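Local coordinates for protein beta-galactosidase (Bacillus circulans subsp. alkalophilus, PDB 3TTY) that hydrolyses terminal beta-D-galactosyl residues from beta-galactosides and binds galactose in a TIM-barrel pocket, at residues W10-Y15 / G36-V42; T41-F45 / H146-E150; A129-E134 / E239-T244. One frame throughout, in Å; residues are numbered along the deposited sequence.

All three interactions belong to the TIM barrel. Interaction 1 pairs its first two strands. Interaction 2 starts on the same stretch where interaction 1 ends, sharing Thr41 and Val42, and reaches the bound galactose. Their centres lie about 13 Å apart, and Asp14 OD2 packs 3.8 Å from Val44 CG2. The side chain of Asp14 also comes to about 4 Å from the sugar, measured between nearest atoms. Interaction 3 joins two helices on the outside of the barrel, its centre about 15 Å from that of interaction 2. There Val147 CG2 and Leu240 CD1 meet at 3.7 Å. Interactions 1 and 3 do not touch; their nearest atoms are about 8 Å apart.

Interaction 1: residues W10-Y15 / G36-V42; sequences WYGGDY and GIDVATV
In Asp38 the first torsion puts CG between the backbone N and the carbonyl carbon (chi1 50°), which turns OD1 back onto Tyr11 N. In Thr41 OG1 sits beside the backbone N (chi1 -61°) and CG2 is anti to that N, 3.6 Å from Asp14 OD1. The two segments carry the first and second strands of a TIM barrel, 10-14 and 39-42. They run parallel and helix 22-35 connects them, so this is one beta-alpha-beta unit.

Tyr11 is gripped on both backbone polar atoms. Its N gives a hydrogen bond of 3.0 Å to Asp38 OD1, and Asp38 OD2 forms a salt bridge with Lys8. Its O accepts from two donors. Asp38 N arrives almost head-on to the carbonyl, 2.6 Å from Tyr11 O. Val39 N comes from above the carbonyl plane, 3.1 Å from the same oxygen of Tyr11. Further on, Gly13 N binds Val39 O. Thr41 N binds Gly13 O at 2.8 Å and is nearly straight, with 171° at the hydrogen. Tyr15 N then binds Thr41 O. Gly12 CA lies close to Val39 O, where a CB would collide.

Gly36 closes helix 22-35 with a Schellman motif. Its O meets the edge of the Tyr11 ring, 3.4 Å from CD2, while Ile37 CG1 packs beside the same ring. The hydroxyl of Tyr11 reaches Cys376 O, and that of Tyr15 reaches Asp28. On the first strand's other side, strand 339-344 closes the barrel.

Asp14 and Thr41 project from the same face of the sheet. One water joins them, donating to Asp14 OD1 at 2.8 Å and accepting from Thr41 OG1 at 2.9 Å.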
# COMPACT_ATOMS: atom_id res chain seq x y z
N TRP A 10 25.31 35.54 -4.12
CA TRP A 10 23.94 36.06 -4.29
C TRP A 10 23.03 35.65 -3.12
O TRP A 10 23.17 34.56 -2.56
CB TRP A 10 23.32 35.57 -5.61
CG TRP A 10 24.18 35.83 -6.82
CD1 TRP A 10 25.40 36.44 -6.85
CD2 TRP A 10 23.88 35.47 -8.17
NE1 TRP A 10 25.87 36.49 -8.13
CE2 TRP A 10 24.96 35.90 -8.96
CE3 TRP A 10 22.79 34.84 -8.78
CZ2 TRP A 10 24.98 35.72 -10.34
CZ3 TRP A 10 22.83 34.65 -10.14
CH2 TRP A 10 23.91 35.09 -10.91
N TYR A 11 22.10 36.52 -2.78
CA TYR A 11 21.20 36.26 -1.67
C TYR A 11 19.79 36.74 -1.99
O TYR A 11 19.57 37.93 -2.22
CB TYR A 11 21.73 36.94 -0.41
CG TYR A 11 21.09 36.43 0.85
CD1 TYR A 11 21.13 35.08 1.18
CD2 TYR A 11 20.45 37.31 1.73
CE1 TYR A 11 20.56 34.61 2.33
CE2 TYR A 11 19.87 36.85 2.88
CZ TYR A 11 19.92 35.51 3.19
OH TYR A 11 19.34 35.06 4.36
N GLY A 12 18.83 35.82 -2.00
CA GLY A 12 17.48 36.13 -2.44
C GLY A 12 16.75 34.85 -2.79
O GLY A 12 16.92 33.84 -2.10
N GLY A 13 15.95 34.86 -3.86
CA GLY A 13 15.29 33.64 -4.30
C GLY A 13 13.99 33.87 -5.05
O GLY A 13 13.73 34.96 -5.56
N ASP A 14 13.17 32.82 -5.10
CA ASP A 14 11.89 32.88 -5.80
C ASP A 14 11.02 34.00 -5.22
O ASP A 14 10.85 34.11 -4.01
CB ASP A 14 11.16 31.54 -5.72
CG ASP A 14 11.61 30.54 -6.80
OD1 ASP A 14 12.83 30.38 -7.01
OD2 ASP A 14 10.73 29.91 -7.43
N TYR A 15 10.48 34.82 -6.11
CA TYR A 15 9.69 35.99 -5.72
C TYR A 15 8.54 36.09 -6.70
O TYR A 15 8.74 35.99 -7.90
CB TYR A 15 10.58 37.25 -5.75
CG TYR A 15 9.89 38.58 -5.43
CD1 TYR A 15 9.07 38.71 -4.30
CD2 TYR A 15 10.09 39.69 -6.22
CE1 TYR A 15 8.45 39.93 -4.00
CE2 TYR A 15 9.48 40.92 -5.93
CZ TYR A 15 8.67 41.03 -4.81
OH TYR A 15 8.05 42.23 -4.53
N GLY A 36 19.27 42.29 3.32
CA GLY A 36 20.41 42.19 2.43
C GLY A 36 20.16 41.21 1.28
O GLY A 36 21.09 40.56 0.80
N ILE A 37 18.91 41.13 0.85
CA ILE A 37 18.52 40.32 -0.30
C ILE A 37 18.75 41.11 -1.58
O ILE A 37 18.21 42.21 -1.74
CB ILE A 37 17.04 39.88 -0.19
CG1 ILE A 37 16.96 38.65 0.73
CG2 ILE A 37 16.45 39.57 -1.58
CD1 ILE A 37 15.59 38.41 1.32
N ASP A 38 19.54 40.56 -2.50
CA ASP A 38 19.95 41.28 -3.70
C ASP A 38 19.70 40.52 -5.02
O ASP A 38 20.11 40.98 -6.10
CB ASP A 38 21.42 41.74 -3.59
CG ASP A 38 22.37 40.62 -3.17
OD1 ASP A 38 21.98 39.43 -3.25
OD2 ASP A 38 23.51 40.93 -2.76
N VAL A 39 19.03 39.38 -4.94
CA VAL A 39 18.62 38.66 -6.15
C VAL A 39 17.19 38.14 -6.07
O VAL A 39 16.74 37.64 -5.05
CB VAL A 39 19.61 37.52 -6.50
CG1 VAL A 39 19.56 36.42 -5.46
CG2 VAL A 39 19.32 36.99 -7.89
N ALA A 40 16.45 38.29 -7.16
CA ALA A 40 15.09 37.81 -7.23
C ALA A 40 14.95 36.88 -8.43
O ALA A 40 15.43 37.20 -9.53
CB ALA A 40 14.09 38.99 -7.34
N THR A 41 14.32 35.73 -8.21
CA THR A 41 14.03 34.78 -9.28
C THR A 41 12.55 34.94 -9.61
O THR A 41 11.69 34.50 -8.85
CB THR A 41 14.29 33.33 -8.81
OG1 THR A 41 15.67 33.16 -8.46
CG2 THR A 41 13.90 32.32 -9.90
N VAL A 42 12.25 35.58 -10.73
CA VAL A 42 10.88 35.98 -11.01
C VAL A 42 10.34 35.30 -12.26
O VAL A 42 11.09 34.73 -13.04
CB VAL A 42 10.78 37.50 -11.19
CG1 VAL A 42 11.39 38.20 -9.98
CG2 VAL A 42 11.49 37.91 -12.47
O HOH W 1 15.56 31.02 -6.54

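Interaction 2: residues T41-F45 / H146-E150; sequences TVNVF and HVSNE. With GLA (alpha-D-galactopyranose), chain H.
Asn149 reaches from the loop after strand 142-146 toward Val44, Phe45 and the bound galactose. Its CB packs on Val44 CG1 at 3.7 Å. CG is anti to the backbone N (chi1 -168°), which carries the amide past that methyl and on to the sugar. CG itself is 3.8 Å from Val44 CG1. At the tip the two amide atoms part. OD1 accepts a hydrogen bond from Asn252 ND2. ND2 lies 3.4 Å from Phe45 CZ. Asn149 ND2 donates to galactose O2 over 3.1 Å, with 154° at the hydrogen. It is also hydrogen-bonded to His112 NE2.

The Phe45 ring and the amide are steeply turned, their planes 76° apart. Val44 CG1 covers one face of that ring, offset toward its rim. Galactose O3 sits at the ring edge, 3.9 Å from Phe45 CE2. Trp187 of a second subunit meets the same ring, so a neighbouring subunit probably helps to frame the pocket here.

His146, at the end of strand 142-146, meets Thr41 and Val44. Thr41 CG2 approaches His146 CD2 at 3.5 Å, and Val44 CG2 lies over one ring face. Beyond Asn149, Glu150 OE2 comes 3.2 Å from galactose O1.

An asparagine followed by a glutamate at the end of the fourth strand is a hallmark of the clan of TIM-barrel glycosidases to which this enzyme probably belongs. The bonds to Asn252, His112 and galactose O2 probably set the rotation of the Asn149 amide, while Val44 CG1 and Phe45 CZ pack against it. An N-H is thereby presented to the 2-hydroxyl of the sugar.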
# COMPACT_ATOMS: atom_id res chain seq x y z
N THR A 41 14.32 35.73 -8.21
CA THR A 41 14.03 34.78 -9.28
C THR A 41 12.55 34.94 -9.61
O THR A 41 11.69 34.50 -8.85
CB THR A 41 14.29 33.33 -8.81
OG1 THR A 41 15.67 33.16 -8.46
CG2 THR A 41 13.90 32.32 -9.90
N VAL A 42 12.25 35.58 -10.73
CA VAL A 42 10.88 35.98 -11.01
C VAL A 42 10.34 35.30 -12.26
O VAL A 42 11.09 34.73 -13.04
CB VAL A 42 10.78 37.50 -11.19
CG1 VAL A 42 11.39 38.20 -9.98
CG2 VAL A 42 11.49 37.91 -12.47
N ASN A 43 9.02 35.35 -12.41
CA ASN A 43 8.33 34.81 -13.58
C ASN A 43 8.45 33.29 -13.77
O ASN A 43 8.43 32.81 -14.91
CB ASN A 43 8.83 35.50 -14.85
CG ASN A 43 7.90 35.29 -16.03
OD1 ASN A 43 6.67 35.49 -15.93
ND2 ASN A 43 8.47 34.87 -17.16
N VAL A 44 8.58 32.54 -12.68
CA VAL A 44 8.70 31.08 -12.80
C VAL A 44 7.37 30.46 -13.22
O VAL A 44 7.34 29.49 -13.98
CB VAL A 44 9.18 30.42 -11.51
CG1 VAL A 44 9.33 28.91 -11.70
CG2 VAL A 44 10.48 31.02 -11.04
N PHE A 45 6.27 31.03 -12.75
CA PHE A 45 4.97 30.38 -12.92
C PHE A 45 3.88 31.31 -13.41
O PHE A 45 2.83 31.42 -12.79
CB PHE A 45 4.53 29.70 -11.61
CG PHE A 45 5.31 28.44 -11.29
CD1 PHE A 45 5.26 27.33 -12.13
CD2 PHE A 45 6.07 28.35 -10.14
CE1 PHE A 45 5.96 26.16 -11.83
CE2 PHE A 45 6.78 27.19 -9.83
CZ PHE A 45 6.72 26.09 -10.68
N HIS A 146 16.57 31.23 -15.99
CA HIS A 146 16.08 30.09 -15.23
C HIS A 146 15.05 29.39 -16.12
O HIS A 146 13.85 29.71 -16.10
CB HIS A 146 15.50 30.64 -13.91
CG HIS A 146 14.83 29.62 -13.03
ND1 HIS A 146 13.90 28.72 -13.50
CD2 HIS A 146 14.89 29.44 -11.69
CE1 HIS A 146 13.44 28.00 -12.48
NE2 HIS A 146 14.02 28.42 -11.37
N VAL A 147 15.53 28.44 -16.92
CA VAL A 147 14.68 27.74 -17.89
C VAL A 147 13.70 26.81 -17.22
O VAL A 147 14.10 25.93 -16.44
CB VAL A 147 15.52 26.91 -18.89
CG1 VAL A 147 14.61 26.01 -19.73
CG2 VAL A 147 16.36 27.83 -19.76
N SER A 148 12.41 27.00 -17.52
CA SER A 148 11.38 26.12 -16.97
C SER A 148 11.50 26.09 -15.43
O SER A 148 11.83 27.10 -14.81
CB SER A 148 11.52 24.71 -17.57
OG SER A 148 10.38 23.91 -17.32
N ASN A 149 11.23 24.93 -14.84
CA ASN A 149 11.40 24.71 -13.42
C ASN A 149 11.35 23.21 -13.14
O ASN A 149 10.42 22.52 -13.58
CB ASN A 149 10.32 25.41 -12.61
CG ASN A 149 10.64 25.43 -11.12
OD1 ASN A 149 11.60 26.06 -10.69
ND2 ASN A 149 9.84 24.73 -10.33
N GLU A 150 12.34 22.71 -12.41
CA GLU A 150 12.45 21.29 -12.07
C GLU A 150 11.86 20.32 -13.13
O GLU A 150 10.83 19.68 -12.89
CB GLU A 150 11.84 21.00 -10.69
CG GLU A 150 12.53 21.70 -9.53
CD GLU A 150 12.21 21.08 -8.17
OE1 GLU A 150 11.13 20.45 -8.02
OE2 GLU A 150 13.05 21.20 -7.25
C1 GLA H . 10.82 22.93 -5.55
C2 GLA H . 10.23 23.92 -6.58
C3 GLA H . 9.73 25.23 -5.94
C4 GLA H . 8.86 24.86 -4.75
C5 GLA H . 9.65 23.94 -3.81
C6 GLA H . 8.79 23.65 -2.58
O1 GLA H . 12.08 23.31 -4.98
O2 GLA H . 11.19 24.24 -7.57
O3 GLA H . 8.93 26.01 -6.86
O4 GLA H . 7.74 24.16 -5.27
O5 GLA H . 9.91 22.70 -4.48
O6 GLA H . 9.60 23.13 -1.52

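Interaction 3: residues A129-E134 / E239-T244; sequences AGKLAE and ELKRWT
Ala133 lies at the tight centre of this contact, against Leu240 and Trp243. Its CB is 3.7 Å from Trp243 CB and 3.8 Å from Leu240 CD2. The same methyl, Leu240 CD2, also packs on Ala129, by its O and CB. Next to it Gly130 lets the helices come close. Glu239 CG reaches to 3.3 Å from Gly130 CA, and a CB on that glycine would strike the carboxylate. The short segments run at 21° to each other, with axes 8.2 Å apart. Underneath, Trp145 of strand 142-146 touches both Ala133 and Leu240.

At the end of the second helix Thr244 OG1 donates to Leu240 O and also bonds Trp145 NE1. Leu240 O takes Trp243 N and Thr244 N as well, so three donors share one carbonyl.

The other side, of Glu134 and Trp243, is partly exposed to solvent, though its contacts are close. The two side chains lie alongside each other and point the same way. Glu134 has CG anti to its own N and an extended chain, which lays it along the indole face. Its CB makes a CH-pi contact 3.7 Å from the centroid of the six-membered ring of Trp243, 15° off the ring normal. Glu134 OE1 ends 3.3 Å from Trp243 CH2. Trp243 CD1 lies 3.7 Å from Gly130 O. Replacing Trp243 by an alanine would probably leave the Glu134 chain without its flat support and open a gap beside Gly130 O. On the solvent side, within the second helix, Arg242 NE forms a salt bridge with Glu239 OE1 (3.3 Å), whose hydrogen bond is weak.

Helix 119-135 leads into strand 142-146, and helix 215-243 leads into the next barrel strand, 249-253. Their near-parallel packing belongs to the outer helical layer of a TIM barrel.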
# COMPACT_ATOMS: atom_id res chain seq x y z
N ALA A 129 10.14 31.76 -24.52
CA ALA A 129 11.51 32.03 -24.15
C ALA A 129 12.12 33.05 -25.11
O ALA A 129 12.85 33.95 -24.70
CB ALA A 129 12.32 30.73 -24.16
N GLY A 130 11.82 32.91 -26.40
CA GLY A 130 12.29 33.85 -27.39
C GLY A 130 11.83 35.27 -27.14
O GLY A 130 12.63 36.19 -27.13
N LYS A 131 10.53 35.46 -26.95
CA LYS A 131 9.97 36.79 -26.74
C LYS A 131 10.50 37.44 -25.48
O LYS A 131 10.71 38.65 -25.45
CB LYS A 131 8.44 36.74 -26.71
CG LYS A 131 7.79 36.53 -28.08
CD LYS A 131 6.27 36.47 -27.97
CE LYS A 131 5.61 36.47 -29.34
NZ LYS A 131 5.91 37.72 -30.09
N LEU A 132 10.69 36.66 -24.42
CA LEU A 132 11.24 37.22 -23.18
C LEU A 132 12.66 37.73 -23.40
O LEU A 132 13.01 38.83 -22.96
CB LEU A 132 11.23 36.18 -22.05
CG LEU A 132 9.88 35.83 -21.41
CD1 LEU A 132 9.96 34.49 -20.71
CD2 LEU A 132 9.41 36.92 -20.45
N ALA A 133 13.50 36.93 -24.06
CA ALA A 133 14.89 37.31 -24.24
C ALA A 133 14.98 38.50 -25.17
O ALA A 133 15.76 39.43 -24.95
CB ALA A 133 15.74 36.13 -24.75
N GLU A 134 14.16 38.50 -26.22
CA GLU A 134 14.12 39.63 -27.12
C GLU A 134 13.69 40.90 -26.39
O GLU A 134 14.33 41.96 -26.53
CB GLU A 134 13.18 39.35 -28.30
CG GLU A 134 12.86 40.59 -29.15
CD GLU A 134 11.91 40.28 -30.30
OE1 GLU A 134 12.22 40.67 -31.45
OE2 GLU A 134 10.85 39.65 -30.06
N GLU A 239 17.21 29.43 -27.90
CA GLU A 239 16.42 30.60 -28.26
C GLU A 239 16.82 31.79 -27.38
O GLU A 239 16.89 32.92 -27.86
CB GLU A 239 14.91 30.29 -28.16
CG GLU A 239 13.98 31.37 -28.68
CD GLU A 239 14.13 31.65 -30.19
OE1 GLU A 239 14.90 30.94 -30.87
OE2 GLU A 239 13.46 32.59 -30.67
N LEU A 240 17.11 31.53 -26.12
CA LEU A 240 17.58 32.56 -25.19
C LEU A 240 18.92 33.14 -25.62
O LEU A 240 19.09 34.36 -25.70
CB LEU A 240 17.71 32.00 -23.77
CG LEU A 240 16.41 31.60 -23.07
CD1 LEU A 240 16.69 30.98 -21.71
CD2 LEU A 240 15.49 32.81 -22.93
N LYS A 241 19.88 32.27 -25.88
CA LYS A 241 21.21 32.69 -26.28
C LYS A 241 21.23 33.43 -27.63
O LYS A 241 22.09 34.28 -27.85
CB LYS A 241 22.17 31.50 -26.30
CG LYS A 241 22.61 31.05 -24.91
CD LYS A 241 23.44 29.77 -25.00
CE LYS A 241 24.07 29.43 -23.65
NZ LYS A 241 24.79 30.59 -23.03
N ARG A 242 20.28 33.13 -28.51
CA ARG A 242 20.15 33.85 -29.76
C ARG A 242 20.00 35.37 -29.53
O ARG A 242 20.51 36.19 -30.30
CB ARG A 242 18.93 33.33 -30.53
CG ARG A 242 19.13 33.24 -32.04
CD ARG A 242 17.96 32.50 -32.70
NE ARG A 242 16.69 33.21 -32.54
CZ ARG A 242 16.17 34.03 -33.46
NH1 ARG A 242 16.81 34.24 -34.60
NH2 ARG A 242 15.01 34.63 -33.22
N TRP A 243 19.29 35.74 -28.47
CA TRP A 243 19.01 37.13 -28.17
C TRP A 243 19.93 37.69 -27.09
O TRP A 243 20.27 38.87 -27.12
CB TRP A 243 17.56 37.30 -27.73
CG TRP A 243 16.58 37.13 -28.84
CD1 TRP A 243 15.81 36.04 -29.09
CD2 TRP A 243 16.27 38.08 -29.86
NE1 TRP A 243 15.04 36.25 -30.20
CE2 TRP A 243 15.29 37.50 -30.69
CE3 TRP A 243 16.71 39.38 -30.14
CZ2 TRP A 243 14.75 38.16 -31.79
CZ3 TRP A 243 16.18 40.03 -31.23
CH2 TRP A 243 15.21 39.43 -32.04
N THR A 244 20.35 36.85 -26.15
CA THR A 244 21.25 37.32 -25.11
C THR A 244 22.38 36.33 -24.88
O THR A 244 22.41 35.63 -23.87
CB THR A 244 20.50 37.56 -23.79
OG1 THR A 244 19.91 36.34 -23.34
CG2 THR A 244 19.41 38.60 -23.99